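Local coordinates for Cel44C (Paenibacillus polymyxa, PDB 2YIH), which hydrolyses beta-1,4-glucan backbones as a family 44 endo-glucanase and xyloglucanase, this chain being the family 44 catalytic part of a longer, multidomain protein, at residues Gly103-Val108 with Gly178-Ala183. The protein carries 8 engineered substitutions. Numbering follows the deposited sequence.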
loop_
_atom_site.group_PDB
_atom_site.type_symbol
_atom_site.label_atom_id
_atom_site.label_comp_id
_atom_site.label_asym_id
_atom_site.label_seq_id
_atom_site.Cartn_x
_atom_site.Cartn_y
_atom_site.Cartn_z
ATOM N N GLY A 103 -6.632 16.203 -2.182
ATOM C CA GLY A 103 -5.223 16.462 -1.906
ATOM C C GLY A 103 -4.330 15.235 -1.747
ATOM O O GLY A 103 -3.361 15.248 -0.964
ATOM N N THR A 104 -4.597 14.186 -2.522
ATOM C CA THR A 104 -3.812 12.955 -2.375
ATOM C C THR A 104 -2.855 12.764 -3.564
ATOM O O THR A 104 -3.093 13.288 -4.661
ATOM C CB THR A 104 -4.716 11.702 -2.281
ATOM O OG1 THR A 104 -5.454 11.573 -3.512
ATOM C CG2 THR A 104 -5.688 11.835 -1.103
ATOM N N TYR A 105 -1.765 12.048 -3.324
ATOM C CA TYR A 105 -0.912 11.495 -4.394
ATOM C C TYR A 105 -1.773 10.557 -5.240
ATOM O O TYR A 105 -2.642 9.850 -4.692
ATOM C CB TYR A 105 0.202 10.712 -3.692
ATOM C CG TYR A 105 1.310 10.197 -4.579
ATOM C CD1 TYR A 105 1.101 9.124 -5.440
ATOM C CD2 TYR A 105 2.596 10.703 -4.448
ATOM C CE1 TYR A 105 2.149 8.594 -6.196
ATOM C CE2 TYR A 105 3.648 10.199 -5.210
ATOM C CZ TYR A 105 3.416 9.133 -6.068
ATOM O OH TYR A 105 4.455 8.648 -6.815
ATOM N N SER A 106 -1.551 10.516 -6.566
ATOM C CA SER A 106 -2.165 9.471 -7.377
ATOM C C SER A 106 -1.096 8.544 -7.931
ATOM O O SER A 106 -0.189 8.999 -8.632
ATOM C CB SER A 106 -2.891 10.078 -8.601
ATOM O OG SER A 106 -4.086 10.748 -8.203
ATOM N N LEU A 107 -1.279 7.246 -7.694
ATOM C CA LEU A 107 -0.460 6.206 -8.330
ATOM C C LEU A 107 -1.325 5.482 -9.340
ATOM O O LEU A 107 -2.324 4.890 -8.977
ATOM C CB LEU A 107 0.008 5.211 -7.270
ATOM C CG LEU A 107 0.772 3.947 -7.734
ATOM C CD1 LEU A 107 2.016 4.336 -8.607
ATOM C CD2 LEU A 107 1.208 3.134 -6.511
ATOM N N VAL A 108 -0.955 5.574 -10.615
ATOM C CA VAL A 108 -1.740 5.027 -11.716
ATOM C C VAL A 108 -0.986 3.844 -12.382
ATOM O O VAL A 108 0.151 3.973 -12.837
ATOM C CB VAL A 108 -1.973 6.153 -12.753
ATOM C CG1 VAL A 108 -2.645 5.621 -14.029
ATOM C CG2 VAL A 108 -2.816 7.301 -12.116
ATOM N N GLY A 178 -0.028 17.407 -11.102
ATOM C CA GLY A 178 0.393 16.298 -11.964
ATOM C C GLY A 178 0.117 14.945 -11.338
ATOM O O GLY A 178 0.019 14.810 -10.107
ATOM N N VAL A 179 -0.002 13.926 -12.192
ATOM C CA VAL A 179 -0.038 12.537 -11.728
ATOM C C VAL A 179 1.391 12.172 -11.339
ATOM O O VAL A 179 2.296 12.260 -12.157
ATOM C CB VAL A 179 -0.540 11.613 -12.850
ATOM C CG1 VAL A 179 -0.432 10.112 -12.438
ATOM C CG2 VAL A 179 -1.971 11.970 -13.199
ATOM N N LYS A 180 1.600 11.751 -10.097
ATOM C CA LYS A 180 2.963 11.639 -9.580
ATOM C C LYS A 180 3.630 10.290 -9.771
ATOM O O LYS A 180 4.861 10.207 -9.820
ATOM C CB LYS A 180 2.981 12.036 -8.109
ATOM C CG LYS A 180 2.894 13.573 -7.971
ATOM C CD LYS A 180 2.808 14.010 -6.523
ATOM C CE LYS A 180 3.243 15.470 -6.356
ATOM N NZ LYS A 180 2.728 16.364 -7.440
ATOM N N GLY A 181 2.832 9.225 -9.746
ATOM C CA GLY A 181 3.392 7.874 -9.795
ATOM C C GLY A 181 2.738 6.980 -10.845
ATOM O O GLY A 181 1.522 7.017 -11.038
ATOM N N TYR A 182 3.556 6.127 -11.473
ATOM C CA TYR A 182 3.041 5.116 -12.404
ATOM C C TYR A 182 3.602 3.776 -12.001
ATOM O O TYR A 182 4.799 3.685 -11.685
ATOM C CB TYR A 182 3.454 5.394 -13.866
ATOM C CG TYR A 182 2.867 6.680 -14.409
ATOM C CD1 TYR A 182 1.540 6.761 -14.777
ATOM C CD2 TYR A 182 3.647 7.833 -14.487
ATOM C CE1 TYR A 182 0.995 7.972 -15.205
ATOM C CE2 TYR A 182 3.116 9.041 -14.946
ATOM C CZ TYR A 182 1.812 9.078 -15.357
ATOM O OH TYR A 182 1.261 10.259 -15.798
ATOM N N ALA A 183 2.764 2.736 -12.067
ATOM C CA ALA A 183 3.182 1.397 -11.667
ATOM C C ALA A 183 3.271 0.532 -12.919
ATOM O O ALA A 183 2.434 0.661 -13.842
ATOM C CB ALA A 183 2.156 0.762 -10.655
HETATM O O HOH W 1 -0.432 12.836 -8.084
#
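L107 pairs with G181 and V108 with Y182 where strands 105-108 and 181-183 run parallel, 4.5 Å apart at closest approach and 25° askew. Three backbone hydrogen bonds join them: G181 N gives to S106 O in the carbonyl plane, V108 N to G181 O almost straight (2.9 Å, 173° at the hydrogen), and A183 N to V108 O from above the carbonyl plane. V108 O also takes a CA-H...O contact from Y182, with CA 3.1 Å from the oxygen. Ahead of the first direct bond a water bridges the segments, accepting from S106 N and donating to G178 O, with a weak third bond from K180 N.

On the barrel-interior side, the Y105 ring, with CG anti to the backbone N (chi1 -172°), reaches across to K180 and G181. K180 CB lies over one ring face, 3.7 Å from the centroid, in a CH-pi contact, and Y105 OH comes within 3.3 Å of G181 CA. Beyond it, L107 CD1 rests on the G181 carbonyl and meets A183 CB at 4.1 Å. On the other side, V108 CG2 touches V179 CG1 at 3.7 Å, while V108 CB packs against Y182 CD1.

These are the third and fourth strands of the closed eight-stranded TIM barrel. Y105 OH hydrogen-bonds E227, F229 of strand 227-233 meets Y105, L107 and A183, and helix 90-102 packs on S106, V108 and V179; strand 42-45 flanks 105-108.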